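O-phospho-L-seryl-tRNA:Cys-tRNA synthase (Methanocaldococcus jannaschii DSM 2661, PDB 5X6B) probably converts O-phosphoseryl-tRNA into cysteinyl-tRNA with the help of pyridoxal phosphate. Local coordinates at residues V129-D143 with L187-T200. Numbering follows the deposited sequence.
Sequences VMHAICKEGDYVVLD and LEDKGKNVGLILLT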
loop_
_atom_site.group_PDB
_atom_site.type_symbol
_atom_site.label_atom_id
_atom_site.label_comp_id
_atom_site.label_asym_id
_atom_site.label_seq_id
_atom_site.Cartn_x
_atom_site.Cartn_y
_atom_site.Cartn_z
ATOM N N VAL B 129 8.724 -21.578 1.376
ATOM C CA VAL B 129 8.434 -22.997 1.567
ATOM C C VAL B 129 9.563 -23.863 0.997
ATOM O O VAL B 129 9.858 -24.927 1.532
ATOM C CB VAL B 129 7.080 -23.412 0.933
ATOM C CG1 VAL B 129 5.938 -22.652 1.583
ATOM C CG2 VAL B 129 7.081 -23.201 -0.569
ATOM N N MET B 130 10.202 -23.395 -0.070
ATOM C CA MET B 130 11.334 -24.107 -0.647
ATOM C C MET B 130 12.517 -24.098 0.311
ATOM O O MET B 130 13.373 -24.982 0.268
ATOM C CB MET B 130 11.750 -23.483 -1.980
ATOM C CG MET B 130 10.861 -23.827 -3.151
ATOM S SD MET B 130 11.513 -23.102 -4.667
ATOM C CE MET B 130 10.229 -23.545 -5.839
ATOM N N HIS B 131 12.554 -23.090 1.175
ATOM C CA HIS B 131 13.689 -22.883 2.061
ATOM C C HIS B 131 13.470 -23.534 3.422
ATOM O O HIS B 131 14.426 -23.928 4.090
ATOM C CB HIS B 131 13.953 -21.385 2.225
ATOM C CG HIS B 131 15.203 -21.066 2.983
ATOM N ND1 HIS B 131 15.215 -20.880 4.349
ATOM C CD2 HIS B 131 16.477 -20.895 2.565
ATOM C CE1 HIS B 131 16.448 -20.613 4.741
ATOM N NE2 HIS B 131 17.234 -20.617 3.678
ATOM N N ALA B 132 12.208 -23.659 3.822
ATOM C CA ALA B 132 11.876 -24.130 5.163
ATOM C C ALA B 132 11.295 -25.544 5.190
ATOM O O ALA B 132 11.150 -26.136 6.260
ATOM C CB ALA B 132 10.908 -23.166 5.821
ATOM N N ILE B 133 10.952 -26.080 4.024
ATOM C CA ILE B 133 10.356 -27.413 3.953
ATOM C C ILE B 133 11.314 -28.386 3.283
ATOM O O ILE B 133 11.623 -29.442 3.826
ATOM C CB ILE B 133 9.015 -27.400 3.188
ATOM C CG1 ILE B 133 8.083 -26.337 3.776
ATOM C CG2 ILE B 133 8.363 -28.773 3.214
ATOM C CD1 ILE B 133 7.823 -26.503 5.259
ATOM N N CYS B 134 11.788 -28.014 2.100
ATOM C CA CYS B 134 12.778 -28.806 1.395
ATOM C C CYS B 134 14.148 -28.681 2.046
ATOM O O CYS B 134 14.466 -27.662 2.657
ATOM C CB CYS B 134 12.859 -28.380 -0.069
ATOM S SG CYS B 134 11.262 -28.326 -0.894
ATOM N N LYS B 135 14.949 -29.734 1.922
ATOM C CA LYS B 135 16.351 -29.677 2.304
ATOM C C LYS B 135 17.173 -29.529 1.028
ATOM O O LYS B 135 16.749 -29.985 -0.031
ATOM C CB LYS B 135 16.755 -30.920 3.099
ATOM C CG LYS B 135 16.980 -30.656 4.587
ATOM C CD LYS B 135 17.741 -29.348 4.815
ATOM C CE LYS B 135 18.067 -29.129 6.289
ATOM N NZ LYS B 135 16.869 -28.738 7.085
ATOM N N GLU B 136 18.333 -28.881 1.125
ATOM C CA GLU B 136 19.104 -28.514 -0.065
ATOM C C GLU B 136 19.442 -29.719 -0.939
ATOM O O GLU B 136 19.801 -30.785 -0.440
ATOM C CB GLU B 136 20.395 -27.780 0.327
ATOM C CG GLU B 136 20.918 -28.077 1.730
ATOM C CD GLU B 136 22.007 -27.099 2.161
ATOM O OE1 GLU B 136 22.513 -26.354 1.296
ATOM O OE2 GLU B 136 22.358 -27.073 3.359
ATOM N N GLY B 137 19.324 -29.539 -2.248
ATOM C CA GLY B 137 19.593 -30.616 -3.182
ATOM C C GLY B 137 18.342 -31.363 -3.600
ATOM O O GLY B 137 18.360 -32.107 -4.582
ATOM N N ASP B 138 17.253 -31.166 -2.860
ATOM C CA ASP B 138 15.977 -31.794 -3.203
ATOM C C ASP B 138 15.493 -31.380 -4.587
ATOM O O ASP B 138 15.942 -30.381 -5.154
ATOM C CB ASP B 138 14.899 -31.455 -2.171
ATOM C CG ASP B 138 15.023 -32.273 -0.901
ATOM O OD1 ASP B 138 15.856 -33.203 -0.870
ATOM O OD2 ASP B 138 14.278 -31.987 0.063
ATOM N N TYR B 139 14.576 -32.165 -5.131
ATOM C CA TYR B 139 14.004 -31.856 -6.426
ATOM C C TYR B 139 12.623 -31.244 -6.252
ATOM O O TYR B 139 11.809 -31.732 -5.462
ATOM C CB TYR B 139 13.934 -33.110 -7.306
ATOM C CG TYR B 139 15.142 -33.298 -8.201
ATOM C CD1 TYR B 139 15.104 -32.924 -9.539
ATOM C CD2 TYR B 139 16.322 -33.840 -7.708
ATOM C CE1 TYR B 139 16.204 -33.089 -10.362
ATOM C CE2 TYR B 139 17.431 -34.003 -8.527
ATOM C CZ TYR B 139 17.364 -33.630 -9.851
ATOM O OH TYR B 139 18.462 -33.793 -10.665
ATOM N N VAL B 140 12.385 -30.148 -6.965
ATOM C CA VAL B 140 11.057 -29.560 -7.053
ATOM C C VAL B 140 10.399 -30.019 -8.346
ATOM O O VAL B 140 10.935 -29.804 -9.435
ATOM C CB VAL B 140 11.097 -28.015 -7.011
ATOM C CG1 VAL B 140 9.739 -27.435 -7.377
ATOM C CG2 VAL B 140 11.527 -27.533 -5.641
ATOM N N VAL B 141 9.244 -30.663 -8.226
ATOM C CA VAL B 141 8.523 -31.126 -9.406
ATOM C C VAL B 141 7.421 -30.130 -9.765
ATOM O O VAL B 141 6.485 -29.925 -8.992
ATOM C CB VAL B 141 7.927 -32.531 -9.188
ATOM C CG1 VAL B 141 7.136 -32.970 -10.405
ATOM C CG2 VAL B 141 9.036 -33.531 -8.886
ATOM N N LEU B 142 7.554 -29.507 -10.935
ATOM C CA LEU B 142 6.625 -28.473 -11.383
ATOM C C LEU B 142 6.247 -28.646 -12.852
ATOM O O LEU B 142 6.932 -29.348 -13.597
ATOM C CB LEU B 142 7.226 -27.080 -11.158
ATOM C CG LEU B 142 8.684 -26.805 -11.563
ATOM C CD1 LEU B 142 8.852 -26.585 -13.062
ATOM C CD2 LEU B 142 9.234 -25.608 -10.804
ATOM N N ASP B 143 5.162 -27.996 -13.267
ATOM C CA ASP B 143 4.720 -28.047 -14.662
ATOM C C ASP B 143 5.658 -27.254 -15.568
ATOM O O ASP B 143 6.394 -26.394 -15.106
ATOM C CB ASP B 143 3.286 -27.518 -14.800
ATOM C CG ASP B 143 3.135 -26.091 -14.298
ATOM O OD1 ASP B 143 3.865 -25.695 -13.368
ATOM O OD2 ASP B 143 2.287 -25.357 -14.843
ATOM N N LEU B 187 12.305 -40.032 -10.617
ATOM C CA LEU B 187 13.303 -39.418 -9.752
ATOM C C LEU B 187 13.579 -40.256 -8.505
ATOM O O LEU B 187 14.729 -40.377 -8.078
ATOM C CB LEU B 187 12.864 -38.005 -9.361
ATOM C CG LEU B 187 13.379 -36.861 -10.242
ATOM C CD1 LEU B 187 13.113 -37.112 -11.721
ATOM C CD2 LEU B 187 12.758 -35.543 -9.813
ATOM N N GLU B 188 12.531 -40.834 -7.922
ATOM C CA GLU B 188 12.692 -41.695 -6.753
ATOM C C GLU B 188 13.464 -42.972 -7.097
ATOM O O GLU B 188 14.208 -43.501 -6.271
ATOM C CB GLU B 188 11.328 -42.046 -6.152
ATOM C CG GLU B 188 10.661 -40.891 -5.417
ATOM C CD GLU B 188 9.387 -41.306 -4.702
ATOM O OE1 GLU B 188 8.892 -42.422 -4.966
ATOM O OE2 GLU B 188 8.890 -40.522 -3.864
ATOM N N ASP B 189 13.288 -43.455 -8.324
ATOM C CA ASP B 189 13.993 -44.645 -8.791
ATOM C C ASP B 189 15.484 -44.393 -8.974
ATOM O O ASP B 189 16.282 -45.327 -8.949
ATOM C CB ASP B 189 13.394 -45.150 -10.107
ATOM C CG ASP B 189 12.025 -45.775 -9.922
ATOM O OD1 ASP B 189 11.661 -46.072 -8.764
ATOM O OD2 ASP B 189 11.318 -45.973 -10.936
ATOM N N LYS B 190 15.858 -43.133 -9.165
ATOM C CA LYS B 190 17.261 -42.781 -9.352
ATOM C C LYS B 190 17.904 -42.313 -8.049
ATOM O O LYS B 190 18.990 -41.732 -8.062
ATOM C CB LYS B 190 17.409 -41.700 -10.423
ATOM C CG LYS B 190 17.002 -42.149 -11.814
ATOM C CD LYS B 190 17.187 -41.035 -12.832
ATOM C CE LYS B 190 16.916 -41.531 -14.245
ATOM N NZ LYS B 190 15.614 -42.252 -14.345
ATOM N N GLY B 191 17.231 -42.565 -6.929
ATOM C CA GLY B 191 17.778 -42.232 -5.626
ATOM C C GLY B 191 17.645 -40.765 -5.256
ATOM O O GLY B 191 17.998 -40.360 -4.146
ATOM N N LYS B 192 17.138 -39.967 -6.190
ATOM C CA LYS B 192 16.885 -38.553 -5.944
ATOM C C LYS B 192 15.676 -38.366 -5.030
ATOM O O LYS B 192 14.748 -39.178 -5.033
ATOM C CB LYS B 192 16.667 -37.806 -7.261
ATOM C CG LYS B 192 17.928 -37.228 -7.880
ATOM C CD LYS B 192 18.828 -38.285 -8.483
ATOM C CE LYS B 192 20.054 -37.643 -9.111
ATOM N NZ LYS B 192 21.053 -38.654 -9.558
ATOM N N ASN B 193 15.693 -37.300 -4.240
ATOM C CA ASN B 193 14.561 -36.992 -3.377
ATOM C C ASN B 193 13.713 -35.847 -3.927
ATOM O O ASN B 193 14.237 -34.882 -4.485
ATOM C CB ASN B 193 15.039 -36.652 -1.965
ATOM C CG ASN B 193 13.892 -36.501 -0.984
ATOM O OD1 ASN B 193 12.869 -37.181 -1.096
ATOM N ND2 ASN B 193 14.048 -35.596 -0.023
ATOM N N VAL B 194 12.399 -35.968 -3.774
ATOM C CA VAL B 194 11.476 -34.914 -4.176
ATOM C C VAL B 194 10.902 -34.241 -2.940
ATOM O O VAL B 194 10.116 -34.839 -2.203
ATOM C CB VAL B 194 10.330 -35.454 -5.045
ATOM C CG1 VAL B 194 9.307 -34.359 -5.313
ATOM C CG2 VAL B 194 10.876 -36.010 -6.352
ATOM N N GLY B 195 11.305 -32.994 -2.716
ATOM C CA GLY B 195 10.890 -32.264 -1.535
ATOM C C GLY B 195 9.572 -31.536 -1.707
ATOM O O GLY B 195 8.846 -31.314 -0.737
ATOM N N LEU B 196 9.253 -31.171 -2.944
ATOM C CA LEU B 196 8.073 -30.360 -3.194
ATOM C C LEU B 196 7.441 -30.584 -4.567
ATOM O O LEU B 196 8.130 -30.627 -5.593
ATOM C CB LEU B 196 8.429 -28.878 -3.035
ATOM C CG LEU B 196 7.274 -27.878 -3.133
ATOM C CD1 LEU B 196 6.274 -28.116 -2.016
ATOM C CD2 LEU B 196 7.800 -26.454 -3.094
ATOM N N ILE B 197 6.118 -30.715 -4.573
ATOM C CA ILE B 197 5.350 -30.718 -5.814
ATOM C C ILE B 197 4.677 -29.358 -6.026
ATOM O O ILE B 197 3.977 -28.853 -5.143
ATOM C CB ILE B 197 4.290 -31.826 -5.814
ATOM C CG1 ILE B 197 4.957 -33.184 -5.627
ATOM C CG2 ILE B 197 3.497 -31.806 -7.111
ATOM C CD1 ILE B 197 3.983 -34.308 -5.454
ATOM N N LEU B 198 4.897 -28.774 -7.200
ATOM C CA LEU B 198 4.416 -27.426 -7.492
ATOM C C LEU B 198 3.543 -27.391 -8.747
ATOM O O LEU B 198 3.926 -27.909 -9.796
ATOM C CB LEU B 198 5.606 -26.470 -7.648
ATOM C CG LEU B 198 5.358 -24.965 -7.795
ATOM C CD1 LEU B 198 6.486 -24.191 -7.130
ATOM C CD2 LEU B 198 5.240 -24.556 -9.258
ATOM N N LEU B 199 2.370 -26.775 -8.638
ATOM C CA LEU B 199 1.492 -26.615 -9.793
ATOM C C LEU B 199 1.115 -25.152 -10.017
ATOM O O LEU B 199 0.497 -24.519 -9.159
ATOM C CB LEU B 199 0.222 -27.457 -9.632
ATOM C CG LEU B 199 -0.834 -27.269 -10.728
ATOM C CD1 LEU B 199 -0.285 -27.658 -12.097
ATOM C CD2 LEU B 199 -2.099 -28.051 -10.407
ATOM N N THR B 200 1.502 -24.618 -11.169
ATOM C CA THR B 200 1.079 -23.286 -11.566
ATOM C C THR B 200 -0.399 -23.342 -11.926
ATOM O O THR B 200 -0.757 -23.804 -13.013
ATOM C CB THR B 200 1.893 -22.760 -12.756
ATOM O OG1 THR B 200 3.285 -22.784 -12.427
ATOM C CG2 THR B 200 1.492 -21.338 -13.085
#
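Val-141 and Leu-196 to Leu-198 join strands 139-143 and 194-200 as parallel neighbours in the seven-stranded mixed sheet of the large domain, whose strand order and lysine-bound pyridoxal phosphate fit the fold-type I PLP enzymes. Val-141 N donates to Leu-196 O and Val-141 O accepts from Leu-198 N at 2.7 Å, both bonds nearly straight. A beta bulge precedes them: Tyr-139 N bonds Asn-193 O, Tyr-139 O takes Gly-195 N, and the register slips by one residue before Val-140 pairs with Leu-196. On the buried face that carries Leu-196 and Leu-198, packing is close. With CG anti to the backbone N (chi1 -174°), Leu-196 sends CD2 crosswise to Met-130 CG (4.0 Å), while its CB meets Cys-134 SG at 3.6 Å. The extended Met-130 chain carries CE on to Leu-198 CD1; Ala-153 and Ala-154 of helix 148-156 also touch Met-130. On the opposite face, Val-141 CG2 rests on Val-194 CG1 (3.7 Å), and Tyr-180 of helix 179-188 packs against Val-141. Toward solvent the contact opens out. From one side of the Tyr-139 ring, Leu-187 CD2 comes 3.5 Å from Tyr-139 CD1 and CG of exposed Lys-192 approaches Tyr-139 CE2. Beside it Asn-193 ND2 reaches Asp-138 OD1 from above the carboxylate plane, the amide turned 88° to the carboxylate in a bent bond (140°). The other oxygen, OD2, accepts Lys-135 N across the type II turn 135-138, so the carboxylate ties this turn to Asn-193, just before strand 194-200. At the far end of the strands, Thr-200 OG1 donates to the syn lone pair of Asp-143 OD1 at 3.1 Å, and Thr-200 N adds a weak bond to the same oxygen.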